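Local coordinates for protein putative esterase PA1618 (Pseudomonas aeruginosa, PDB 4QD8) that probably hydrolyses acyl-CoA thioesters as a hotdog-fold thioesterase of the PaaI family, and binds phenacyl-CoA, at residues 15-20 and 27-32. Numbering follows the deposited sequence.
Sequences ASQKNS and IRFEAF
Gln17 reaches from a turn to the start of a strand, and its amide meets Ile27 and Phe29 there, a compact example of one buried polar side chain joining a loop to the start of strand 28-32. Gln17 NE2 donates to the backbone O of Ile27 over 3.0 Å, with an N-H...O angle of 155°. The acceptor lies almost in the plane of the Gln17 amide, yet the donor stands above the carbonyl plane of Ile27, 47° out of it. The other half of the amide faces hydrocarbon: Gln17 OE1 is 3.7 Å from CG2 of Ile27. CD of Gln17 sits in the plane of the Phe29 ring, so the amide comes to the ring's edge, the two planes 66° apart, with Gln17 OE1 3.6 Å from Phe29 CE1. With CG beside the backbone N and the chain extended beyond it, Gln17 spans the distance between backbones whose CA atoms, at Gln17 and Ile27, are 8.6 Å apart.

Behind the amide, the loop is shaped by two overlapping turns, type I from Ala15 to Lys18 and type II from Gln17 to Ser20. OG of Ser20, at the N-cap position of helix 21-25, gives a hydrogen bond of 2.6 Å to O of Gln17, tying the residue that makes the contact to the start of that helix. Asn14, near the end of helix 10-15, accepts through OD1 from the backbone N of Phe29, a second tie between this region and the strand.

Ile27 packs against Leu62 and Ser65 of helix 56-72, the long helix that the sheet wraps in a hotdog fold, and Phe29 against its Met69. Phe29 also packs on Leu10 and Leu13 of helix 10-15, while strand 28-32 pairs antiparallel with strand 36-42.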
ATOM      1  N   ALA A  15     -13.761 -12.206 -24.419  1.00 18.23           N
ATOM      2  CA  ALA A  15     -13.125 -13.214 -25.252  1.00 22.24           C
ATOM      3  C   ALA A  15     -11.604 -13.278 -25.042  1.00 19.87           C
ATOM      4  O   ALA A  15     -11.007 -14.349 -25.111  1.00 22.28           O
ATOM      5  CB  ALA A  15     -13.461 -12.981 -26.735  1.00 19.75           C
ATOM      6  N   SER A  16     -10.985 -12.129 -24.770  1.00 22.18           N
ATOM      7  CA  SER A  16      -9.525 -12.077 -24.658  1.00 25.56           C
ATOM      8  C   SER A  16      -8.998 -12.822 -23.436  1.00 23.49           C
ATOM      9  O   SER A  16      -7.807 -13.126 -23.357  1.00 25.66           O
ATOM     10  CB  SER A  16      -9.020 -10.628 -24.674  1.00 25.40           C
ATOM     11  OG  SER A  16      -9.395  -9.928 -23.502  1.00 29.43           O
ATOM     12  N   GLN A  17      -9.884 -13.150 -22.497  1.00 24.37           N
ATOM     13  CA  GLN A  17      -9.473 -13.818 -21.264  1.00 24.69           C
ATOM     14  C   GLN A  17      -9.323 -15.320 -21.391  1.00 26.95           C
ATOM     15  O   GLN A  17      -8.960 -15.993 -20.428  1.00 25.15           O
ATOM     16  CB  GLN A  17     -10.482 -13.546 -20.152  1.00 23.17           C
ATOM     17  CG  GLN A  17     -10.614 -12.115 -19.762  1.00 21.62           C
ATOM     18  CD  GLN A  17     -11.479 -11.969 -18.544  1.00 24.90           C
ATOM     19  OE1 GLN A  17     -11.017 -11.512 -17.495  1.00 25.09           O
ATOM     20  NE2 GLN A  17     -12.741 -12.370 -18.661  1.00 25.20           N
ATOM     21  N   LYS A  18      -9.631 -15.856 -22.568  1.00 27.37           N
ATOM     22  CA  LYS A  18      -9.557 -17.292 -22.780  1.00 27.68           C
ATOM     23  C   LYS A  18      -8.172 -17.816 -22.412  1.00 27.87           C
ATOM     24  O   LYS A  18      -7.167 -17.179 -22.722  1.00 28.60           O
ATOM     25  CB  LYS A  18      -9.877 -17.617 -24.239  1.00 31.93           C
ATOM     26  CG  LYS A  18      -9.942 -19.094 -24.557  1.00 37.22           C
ATOM     27  CD  LYS A  18      -9.960 -19.288 -26.065  1.00 42.21           C
ATOM     28  CE  LYS A  18     -10.216 -20.733 -26.438  1.00 42.44           C
ATOM     29  NZ  LYS A  18     -10.167 -20.904 -27.915  1.00 48.81           N
ATOM     30  N   ASN A  19      -8.135 -18.954 -21.720  1.00 27.29           N
ATOM     31  CA  ASN A  19      -6.886 -19.561 -21.254  1.00 29.32           C
ATOM     32  C   ASN A  19      -6.080 -18.680 -20.310  1.00 27.34           C
ATOM     33  O   ASN A  19      -4.848 -18.720 -20.317  1.00 26.47           O
ATOM     34  CB  ASN A  19      -5.990 -19.979 -22.426  1.00 35.58           C
ATOM     35  CG  ASN A  19      -6.653 -20.981 -23.345  1.00 40.39           C
ATOM     36  OD1 ASN A  19      -7.477 -21.790 -22.917  1.00 43.72           O
ATOM     37  ND2 ASN A  19      -6.289 -20.934 -24.625  1.00 39.74           N
ATOM     38  N   SER A  20      -6.766 -17.886 -19.495  1.00 24.23           N
ATOM     39  CA  SER A  20      -6.079 -17.094 -18.485  1.00 19.91           C
ATOM     40  C   SER A  20      -6.909 -17.137 -17.202  1.00 22.21           C
ATOM     41  O   SER A  20      -8.010 -17.685 -17.192  1.00 21.12           O
ATOM     42  CB  SER A  20      -5.874 -15.654 -18.955  1.00 21.97           C
ATOM     43  OG  SER A  20      -7.090 -14.937 -18.921  1.00 22.24           O
ATOM     44  N   ILE A  27     -14.557 -14.049 -14.340  1.00 20.35           N
ATOM     45  CA  ILE A  27     -14.591 -12.596 -14.468  1.00 19.95           C
ATOM     46  C   ILE A  27     -15.307 -12.192 -15.754  1.00 17.86           C
ATOM     47  O   ILE A  27     -15.037 -12.723 -16.837  1.00 19.56           O
ATOM     48  CB  ILE A  27     -13.174 -11.974 -14.392  1.00 18.17           C
ATOM     49  CG1 ILE A  27     -12.581 -12.188 -12.998  1.00 17.15           C
ATOM     50  CG2 ILE A  27     -13.221 -10.475 -14.726  1.00 17.45           C
ATOM     51  CD1 ILE A  27     -11.106 -11.710 -12.846  1.00 19.47           C
ATOM     52  N   ARG A  28     -16.251 -11.273 -15.610  1.00 17.48           N
ATOM     53  CA  ARG A  28     -17.061 -10.826 -16.730  1.00 19.75           C
ATOM     54  C   ARG A  28     -17.027  -9.309 -16.799  1.00 19.79           C
ATOM     55  O   ARG A  28     -17.458  -8.638 -15.862  1.00 19.24           O
ATOM     56  CB  ARG A  28     -18.505 -11.321 -16.547  1.00 22.57           C
ATOM     57  CG  ARG A  28     -19.446 -10.964 -17.687  1.00 29.62           C
ATOM     58  CD  ARG A  28     -20.867 -11.444 -17.402  1.00 33.99           C
ATOM     59  NE  ARG A  28     -21.513 -10.676 -16.336  1.00 37.05           N
ATOM     60  CZ  ARG A  28     -22.428 -11.166 -15.503  1.00 38.35           C
ATOM     61  NH1 ARG A  28     -22.808 -12.432 -15.598  1.00 38.97           N
ATOM     62  NH2 ARG A  28     -22.952 -10.392 -14.560  1.00 39.31           N
ATOM     63  N   PHE A  29     -16.500  -8.767 -17.899  1.00 18.20           N
ATOM     64  CA  PHE A  29     -16.611  -7.331 -18.146  1.00 19.60           C
ATOM     65  C   PHE A  29     -18.054  -7.025 -18.508  1.00 19.84           C
ATOM     66  O   PHE A  29     -18.598  -7.641 -19.428  1.00 21.89           O
ATOM     67  CB  PHE A  29     -15.645  -6.899 -19.249  1.00 20.10           C
ATOM     68  CG  PHE A  29     -14.206  -6.992 -18.826  1.00 19.45           C
ATOM     69  CD1 PHE A  29     -13.524  -8.194 -18.906  1.00 18.13           C
ATOM     70  CD2 PHE A  29     -13.556  -5.886 -18.296  1.00 18.30           C
ATOM     71  CE1 PHE A  29     -12.201  -8.295 -18.477  1.00 21.61           C
ATOM     72  CE2 PHE A  29     -12.246  -5.970 -17.870  1.00 18.77           C
ATOM     73  CZ  PHE A  29     -11.562  -7.182 -17.957  1.00 17.99           C
ATOM     74  N   GLU A  30     -18.663  -6.089 -17.777  1.00 21.37           N
ATOM     75  CA  GLU A  30     -20.114  -5.912 -17.776  1.00 23.73           C
ATOM     76  C   GLU A  30     -20.595  -4.616 -18.384  1.00 24.85           C
ATOM     77  O   GLU A  30     -21.672  -4.558 -18.983  1.00 28.54           O
ATOM     78  CB  GLU A  30     -20.621  -5.897 -16.340  1.00 27.14           C
ATOM     79  CG  GLU A  30     -20.069  -6.980 -15.473  1.00 28.34           C
ATOM     80  CD  GLU A  30     -21.058  -7.397 -14.433  1.00 33.85           C
ATOM     81  OE1 GLU A  30     -21.374  -8.607 -14.388  1.00 38.03           O
ATOM     82  OE2 GLU A  30     -21.514  -6.512 -13.669  1.00 34.29           O
ATOM     83  N   ALA A  31     -19.832  -3.555 -18.164  1.00 20.76           N
ATOM     84  CA  ALA A  31     -20.307  -2.214 -18.462  1.00 24.13           C
ATOM     85  C   ALA A  31     -19.151  -1.251 -18.599  1.00 22.25           C
ATOM     86  O   ALA A  31     -18.057  -1.488 -18.082  1.00 21.64           O
ATOM     87  CB  ALA A  31     -21.242  -1.738 -17.365  1.00 23.66           C
ATOM     88  N   PHE A  32     -19.399  -0.159 -19.309  1.00 22.56           N
ATOM     89  CA  PHE A  32     -18.458   0.946 -19.345  1.00 22.65           C
ATOM     90  C   PHE A  32     -19.192   2.250 -19.617  1.00 25.11           C
ATOM     91  O   PHE A  32     -20.331   2.248 -20.086  1.00 21.63           O
ATOM     92  CB  PHE A  32     -17.363   0.706 -20.385  1.00 21.00           C
ATOM     93  CG  PHE A  32     -17.832   0.805 -21.813  1.00 25.44           C
ATOM     94  CD1 PHE A  32     -17.804   2.021 -22.487  1.00 26.58           C
ATOM     95  CD2 PHE A  32     -18.280  -0.327 -22.485  1.00 26.72           C
ATOM     96  CE1 PHE A  32     -18.229   2.112 -23.806  1.00 29.01           C
ATOM     97  CE2 PHE A  32     -18.706  -0.248 -23.808  1.00 28.88           C
ATOM     98  CZ  PHE A  32     -18.681   0.978 -24.467  1.00 28.07           C
TER